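Local coordinates for glycosyl hydrolases family 31 family protein (Aspergillus niger, PDB 6DRU) that releases alpha-xylose from the non-reducing terminal glucose of xyloglucan oligosaccharides, acting as a family 31 glycoside hydrolase, at residues 239-243 with 474-480; 373-377 with 445-451. All blocks are in the same frame, centred on the assembly; numbering follows the deposited sequence.

How the interactions relate
Loop 474-480 of interaction 1 packs against helix 439-455, which carries one half of interaction 2. Interaction 2 packs that helix against helix 370-385, whereas interaction 1 joins the loop after helix 228-239 to the loop 474-480. Their centres lie 16 Å apart, yet they touch: Glu-448 OE1 probably accepts a hydrogen bond from Cys-480 N at 2.8 Å, and Phe-479 CD1 packs on Glu-448 CG at 3.5 Å. Neither contact forms the xylose pocket. The loop of interaction 1 joins strand 467-469, followed by pocket residue Arg-470, to strand 481-484, which ends in pocket residue Trp-484, and in interaction 2 the Ile-447 side chain lies about 10 Å from that of the active-site residue Asp-395.

Interaction 1 (239-243 with 474-480); sequences TGRAP and IGSQRFC
Ile-474 meets Thr-239 methyl to methyl, CG2 to CG2 at 3.6 Å, with the two side chains crossing at about a right angle. At Gly-475 the loop turns with positive phi, and its CA approaches Thr-239 O in a CH...O contact. Gln-477, in the short 3-10 segment 476-478, makes the central polar link. Bent at chi2 (-86°), its chain swings the amide back across the contact, where NE2 donates hydrogen bonds to Thr-239 OG1 (2.9 Å) and Gly-240 O (2.8 Å); both acceptors lie in the amide plane. Its backbone O receives a CH...O contact from Ala-242 CA at 3.2 Å. Arg-478 folds over its own turn: NE bonds to Gly-475 O at 3.0 Å, from the opposite face of that carbonyl to Arg-478 N, while NH2 makes a weak bond to Thr-239 O at 2.7 Å. A water donates to both Arg-478 O and Arg-241 O, and Pro-243 CG packs on Cys-480 SG, which is disulfide-bonded to Cys-463. Thr-239 OG1 is also bonded to Ile-235 O in the last turn of helix 228-239, and Gly-240 leaves that helix with positive phi. One side-chain amide, through NE2, thus holds Thr-239 OG1 and Gly-240 O where the helix ends, and ties the loop between helix 228-239 and strand 252-254 to the loop before strand 481-484.

Interaction 2 (373-377 with 445-451); sequences RKFLW and QAIEEGF. With GOL (glycerol), chain P.
The indole of Trp-377 and the guanidinium of Arg-373, one helical turn apart, are the flat groups that meet helix 439-455. Over one face of the indole sits Gly-450, its CA 3.5 Å from the five-membered ring centroid and 16° off the normal, a clear CH-pi contact; Phe-451 N lies over the same face, nearer the rim. Trp-377 CH2 reaches Phe-451 CD1 at 3.9 Å with the ring planes almost perpendicular, and Ile-447 CG2 approaches CZ3 obliquely. The indole arrives there because CG is anti to the backbone N (chi1 -177°), which points the ring away from its own helix, across to Gly-450.

One face of the Arg-373 guanidinium carries Gln-445 OE1, 3.4 Å above its centre, with the amide and guanidinium planes nearly parallel, in a stack. Two oxygens lie at the edge: Glu-449 OE1, which forms a salt bridge with NE at 3.2 Å, on the syn side but tilted out of the carboxylate plane, and O2 of a glycerol probably taken up from the crystallisation liquor, held by NH1 at 2.7 Å. NH1 also bonds to Ser-367 O. Beneath the charged end, the methylenes of Arg-373 lie along Ala-446 CB, with CD closest at 3.7 Å.

The short axes pass 9.4 Å apart at a crossing angle of -62°. Helices 370-385 and 439-455 belong to successive beta-alpha-beta crossovers of the TIM barrel, before and after strand 391-394, whose Phe-392 touches Trp-377, Ile-447 and Phe-451 and so backs the helix pair from the barrel side.

Interaction 1 (239-243 with 474-480)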
loop_
_atom_site.group_PDB
_atom_site.type_symbol
_atom_site.label_atom_id
_atom_site.label_comp_id
_atom_site.label_asym_id
_atom_site.label_seq_id
_atom_site.Cartn_x
_atom_site.Cartn_y
_atom_site.Cartn_z
ATOM N N THR A 239 -12.463 16.008 28.513
ATOM C CA THR A 239 -13.234 15.383 27.450
ATOM C C THR A 239 -14.727 15.670 27.508
ATOM O O THR A 239 -15.428 15.389 26.530
ATOM C CB THR A 239 -13.015 13.865 27.471
ATOM O OG1 THR A 239 -13.524 13.328 28.697
ATOM C CG2 THR A 239 -11.534 13.555 27.376
ATOM N N GLY A 240 -15.235 16.215 28.610
ATOM C CA GLY A 240 -16.643 16.558 28.670
ATOM C C GLY A 240 -17.318 16.296 30.000
ATOM O O GLY A 240 -17.146 15.233 30.606
ATOM N N ARG A 241 -18.090 17.275 30.465
ATOM C CA ARG A 241 -18.903 17.147 31.665
ATOM C C ARG A 241 -20.332 16.807 31.265
ATOM O O ARG A 241 -20.944 17.520 30.461
ATOM C CB ARG A 241 -18.874 18.437 32.486
ATOM C CG ARG A 241 -17.558 18.697 33.200
ATOM C CD ARG A 241 -17.461 17.902 34.492
ATOM N NE ARG A 241 -16.136 18.002 35.095
ATOM C CZ ARG A 241 -15.673 19.092 35.699
ATOM N NH1 ARG A 241 -16.429 20.179 35.778
ATOM N NH2 ARG A 241 -14.453 19.097 36.221
ATOM N N ALA A 242 -20.855 15.716 31.818
ATOM C CA ALA A 242 -22.169 15.241 31.419
ATOM C C ALA A 242 -23.247 16.260 31.785
ATOM O O ALA A 242 -23.105 17.012 32.753
ATOM C CB ALA A 242 -22.477 13.903 32.082
ATOM N N PRO A 243 -24.332 16.303 31.028
ATOM C CA PRO A 243 -25.460 17.174 31.367
ATOM C C PRO A 243 -26.332 16.535 32.443
ATOM O O PRO A 243 -26.111 15.406 32.874
ATOM C CB PRO A 243 -26.206 17.295 30.039
ATOM C CG PRO A 243 -25.915 16.008 29.346
ATOM C CD PRO A 243 -24.518 15.630 29.730
ATOM N N ILE A 474 -14.202 8.786 23.096
ATOM C CA ILE A 474 -13.691 9.714 24.095
ATOM C C ILE A 474 -14.658 10.874 24.266
ATOM O O ILE A 474 -15.054 11.528 23.292
ATOM C CB ILE A 474 -12.293 10.204 23.690
ATOM C CG1 ILE A 474 -11.343 9.019 23.512
ATOM C CG2 ILE A 474 -11.746 11.171 24.718
ATOM C CD1 ILE A 474 -10.012 9.388 22.896
ATOM N N GLY A 475 -15.049 11.134 25.512
ATOM C CA GLY A 475 -15.913 12.259 25.802
ATOM C C GLY A 475 -17.359 12.080 25.406
ATOM O O GLY A 475 -18.088 13.069 25.306
ATOM N N SER A 476 -17.803 10.840 25.182
ATOM C CA SER A 476 -19.196 10.605 24.819
ATOM C C SER A 476 -20.161 11.024 25.919
ATOM O O SER A 476 -21.355 11.195 25.647
ATOM C CB SER A 476 -19.413 9.128 24.476
ATOM O OG SER A 476 -18.953 8.825 23.171
ATOM N N GLN A 477 -19.675 11.201 27.152
ATOM C CA GLN A 477 -20.549 11.595 28.249
ATOM C C GLN A 477 -21.091 13.008 28.088
ATOM O O GLN A 477 -21.993 13.394 28.839
ATOM C CB GLN A 477 -19.816 11.473 29.587
ATOM C CG GLN A 477 -18.697 12.479 29.797
ATOM C CD GLN A 477 -17.375 12.016 29.223
ATOM O OE1 GLN A 477 -17.290 10.959 28.597
ATOM N NE2 GLN A 477 -16.328 12.803 29.443
ATOM N N ARG A 478 -20.575 13.782 27.132
ATOM C CA ARG A 478 -21.044 15.146 26.929
ATOM C C ARG A 478 -22.432 15.208 26.305
ATOM O O ARG A 478 -23.013 16.297 26.248
ATOM C CB ARG A 478 -20.057 15.908 26.045
ATOM C CG ARG A 478 -20.125 15.514 24.579
ATOM C CD ARG A 478 -19.076 16.238 23.754
ATOM N NE ARG A 478 -17.726 15.795 24.085
ATOM C CZ ARG A 478 -16.625 16.249 23.495
ATOM N NH1 ARG A 478 -16.711 17.166 22.540
ATOM N NH2 ARG A 478 -15.437 15.787 23.860
ATOM N N PHE A 479 -22.974 14.086 25.843
ATOM C CA PHE A 479 -24.243 14.061 25.132
ATOM C C PHE A 479 -25.377 13.616 26.048
ATOM O O PHE A 479 -25.165 12.896 27.027
ATOM C CB PHE A 479 -24.176 13.121 23.926
ATOM C CG PHE A 479 -23.064 13.432 22.966
ATOM C CD1 PHE A 479 -23.053 14.622 22.259
ATOM C CD2 PHE A 479 -22.040 12.523 22.755
ATOM C CE1 PHE A 479 -22.033 14.906 21.369
ATOM C CE2 PHE A 479 -21.018 12.801 21.866
ATOM C CZ PHE A 479 -21.016 13.995 21.171
ATOM N N CYS A 480 -26.592 14.052 25.713
ATOM C CA CYS A 480 -27.799 13.495 26.314
ATOM C C CYS A 480 -27.988 12.068 25.815
ATOM O O CYS A 480 -28.972 11.772 25.130
ATOM C CB CYS A 480 -29.029 14.343 25.974
ATOM S SG CYS A 480 -28.975 16.077 26.501
HETATM O O HOH W 1 -22.102 18.209 27.857
#

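Interaction 2 (373-377 with 445-451)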
loop_
_atom_site.group_PDB
_atom_site.type_symbol
_atom_site.label_atom_id
_atom_site.label_comp_id
_atom_site.label_asym_id
_atom_site.label_seq_id
_atom_site.Cartn_x
_atom_site.Cartn_y
_atom_site.Cartn_z
ATOM N N ARG A 373 -25.678 14.506 8.819
ATOM C CA ARG A 373 -26.310 14.631 10.130
ATOM C C ARG A 373 -27.566 15.490 10.048
ATOM O O ARG A 373 -28.570 15.203 10.710
ATOM C CB ARG A 373 -25.320 15.203 11.145
ATOM C CG ARG A 373 -24.140 14.286 11.437
ATOM C CD ARG A 373 -23.489 14.645 12.759
ATOM N NE ARG A 373 -22.932 15.995 12.765
ATOM C CZ ARG A 373 -21.686 16.290 12.412
ATOM N NH1 ARG A 373 -20.863 15.328 12.016
ATOM N NH2 ARG A 373 -21.260 17.547 12.455
ATOM N N LYS A 374 -27.534 16.541 9.224
ATOM C CA LYS A 374 -28.711 17.385 9.062
ATOM C C LYS A 374 -29.813 16.659 8.310
ATOM O O LYS A 374 -30.993 16.770 8.667
ATOM C CB LYS A 374 -28.345 18.663 8.308
ATOM C CG LYS A 374 -29.576 19.377 7.746
ATOM C CD LYS A 374 -29.311 20.803 7.299
ATOM C CE LYS A 374 -30.220 21.175 6.128
ATOM N NZ LYS A 374 -31.583 20.593 6.269
ATOM N N PHE A 375 -29.444 15.897 7.280
ATOM C CA PHE A 375 -30.433 15.135 6.529
ATOM C C PHE A 375 -31.171 14.157 7.429
ATOM O O PHE A 375 -32.390 13.986 7.306
ATOM C CB PHE A 375 -29.757 14.397 5.373
ATOM C CG PHE A 375 -30.714 13.658 4.477
ATOM C CD1 PHE A 375 -31.151 12.383 4.798
ATOM C CD2 PHE A 375 -31.169 14.239 3.307
ATOM C CE1 PHE A 375 -32.028 11.708 3.973
ATOM C CE2 PHE A 375 -32.043 13.567 2.479
ATOM C CZ PHE A 375 -32.473 12.300 2.813
ATOM N N LEU A 376 -30.451 13.510 8.346
ATOM C CA LEU A 376 -31.074 12.478 9.167
ATOM C C LEU A 376 -31.980 13.085 10.229
ATOM O O LEU A 376 -33.043 12.533 10.531
ATOM C CB LEU A 376 -29.998 11.599 9.804
ATOM C CG LEU A 376 -30.406 10.753 11.009
ATOM C CD1 LEU A 376 -31.348 9.642 10.583
ATOM C CD2 LEU A 376 -29.173 10.182 11.687
ATOM N N TRP A 377 -31.593 14.234 10.794
ATOM C CA TRP A 377 -32.465 14.882 11.766
ATOM C C TRP A 377 -33.721 15.431 11.110
ATOM O O TRP A 377 -34.791 15.428 11.727
ATOM C CB TRP A 377 -31.730 16.003 12.499
ATOM C CG TRP A 377 -32.592 16.622 13.547
ATOM C CD1 TRP A 377 -33.092 17.889 13.559
ATOM C CD2 TRP A 377 -33.089 15.983 14.730
ATOM N NE1 TRP A 377 -33.858 18.086 14.683
ATOM C CE2 TRP A 377 -33.873 16.930 15.417
ATOM C CE3 TRP A 377 -32.941 14.704 15.277
ATOM C CZ2 TRP A 377 -34.504 16.639 16.625
ATOM C CZ3 TRP A 377 -33.570 14.417 16.474
ATOM C CH2 TRP A 377 -34.342 15.380 17.135
ATOM N N GLN A 445 -23.677 12.710 18.261
ATOM C CA GLN A 445 -23.665 14.149 18.024
ATOM C C GLN A 445 -24.802 14.583 17.108
ATOM O O GLN A 445 -25.329 15.691 17.259
ATOM C CB GLN A 445 -22.311 14.555 17.435
ATOM C CG GLN A 445 -22.192 16.020 17.049
ATOM C CD GLN A 445 -20.936 16.310 16.248
ATOM O OE1 GLN A 445 -20.421 15.444 15.540
ATOM N NE2 GLN A 445 -20.437 17.536 16.353
ATOM N N ALA A 446 -25.196 13.730 16.160
ATOM C CA ALA A 446 -26.271 14.092 15.241
ATOM C C ALA A 446 -27.575 14.370 15.982
ATOM O O ALA A 446 -28.268 15.349 15.681
ATOM C CB ALA A 446 -26.466 12.987 14.203
ATOM N N ILE A 447 -27.922 13.532 16.961
ATOM C CA ILE A 447 -29.157 13.756 17.710
ATOM C C ILE A 447 -28.956 14.820 18.778
ATOM O O ILE A 447 -29.885 15.578 19.085
ATOM C CB ILE A 447 -29.681 12.444 18.317
ATOM C CG1 ILE A 447 -30.030 11.451 17.217
ATOM C CG2 ILE A 447 -30.903 12.688 19.173
ATOM C CD1 ILE A 447 -28.959 10.450 16.993
ATOM N N GLU A 448 -27.754 14.907 19.352
ATOM C CA GLU A 448 -27.481 15.972 20.310
ATOM C C GLU A 448 -27.687 17.336 19.666
ATOM O O GLU A 448 -28.301 18.229 20.261
ATOM C CB GLU A 448 -26.059 15.841 20.853
ATOM C CG GLU A 448 -25.660 16.944 21.821
ATOM C CD GLU A 448 -26.314 16.799 23.184
ATOM O OE1 GLU A 448 -26.889 15.725 23.462
ATOM O OE2 GLU A 448 -26.257 17.762 23.978
ATOM N N GLU A 449 -27.189 17.508 18.438
ATOM C CA GLU A 449 -27.407 18.755 17.716
ATOM C C GLU A 449 -28.890 18.977 17.445
ATOM O O GLU A 449 -29.383 20.108 17.532
ATOM C CB GLU A 449 -26.616 18.747 16.407
ATOM C CG GLU A 449 -25.106 18.793 16.590
ATOM C CD GLU A 449 -24.348 18.522 15.300
ATOM O OE1 GLU A 449 -24.926 17.899 14.383
ATOM O OE2 GLU A 449 -23.169 18.929 15.210
ATOM N N GLY A 450 -29.620 17.907 17.124
ATOM C CA GLY A 450 -31.048 18.043 16.887
ATOM C C GLY A 450 -31.826 18.360 18.148
ATOM O O GLY A 450 -32.716 19.215 18.140
ATOM N N PHE A 451 -31.516 17.666 19.245
ATOM C CA PHE A 451 -32.143 17.969 20.527
ATOM C C PHE A 451 -31.918 19.425 20.913
ATOM O O PHE A 451 -32.870 20.164 21.188
ATOM C CB PHE A 451 -31.594 17.042 21.612
ATOM C CG PHE A 451 -32.217 15.674 21.625
ATOM C CD1 PHE A 451 -33.399 15.426 20.949
ATOM C CD2 PHE A 451 -31.615 14.635 22.318
ATOM C CE1 PHE A 451 -33.970 14.164 20.964
ATOM C CE2 PHE A 451 -32.180 13.374 22.337
ATOM C CZ PHE A 451 -33.359 13.139 21.659
HETATM C C1 GOL P . -15.915 16.389 11.743
HETATM O O1 GOL P . -16.358 17.408 10.906
HETATM C C2 GOL P . -17.153 15.876 12.501
HETATM O O2 GOL P . -18.332 16.252 11.870
HETATM C C3 GOL P . -17.026 16.473 13.923
HETATM O O3 GOL P . -18.068 15.938 14.679
#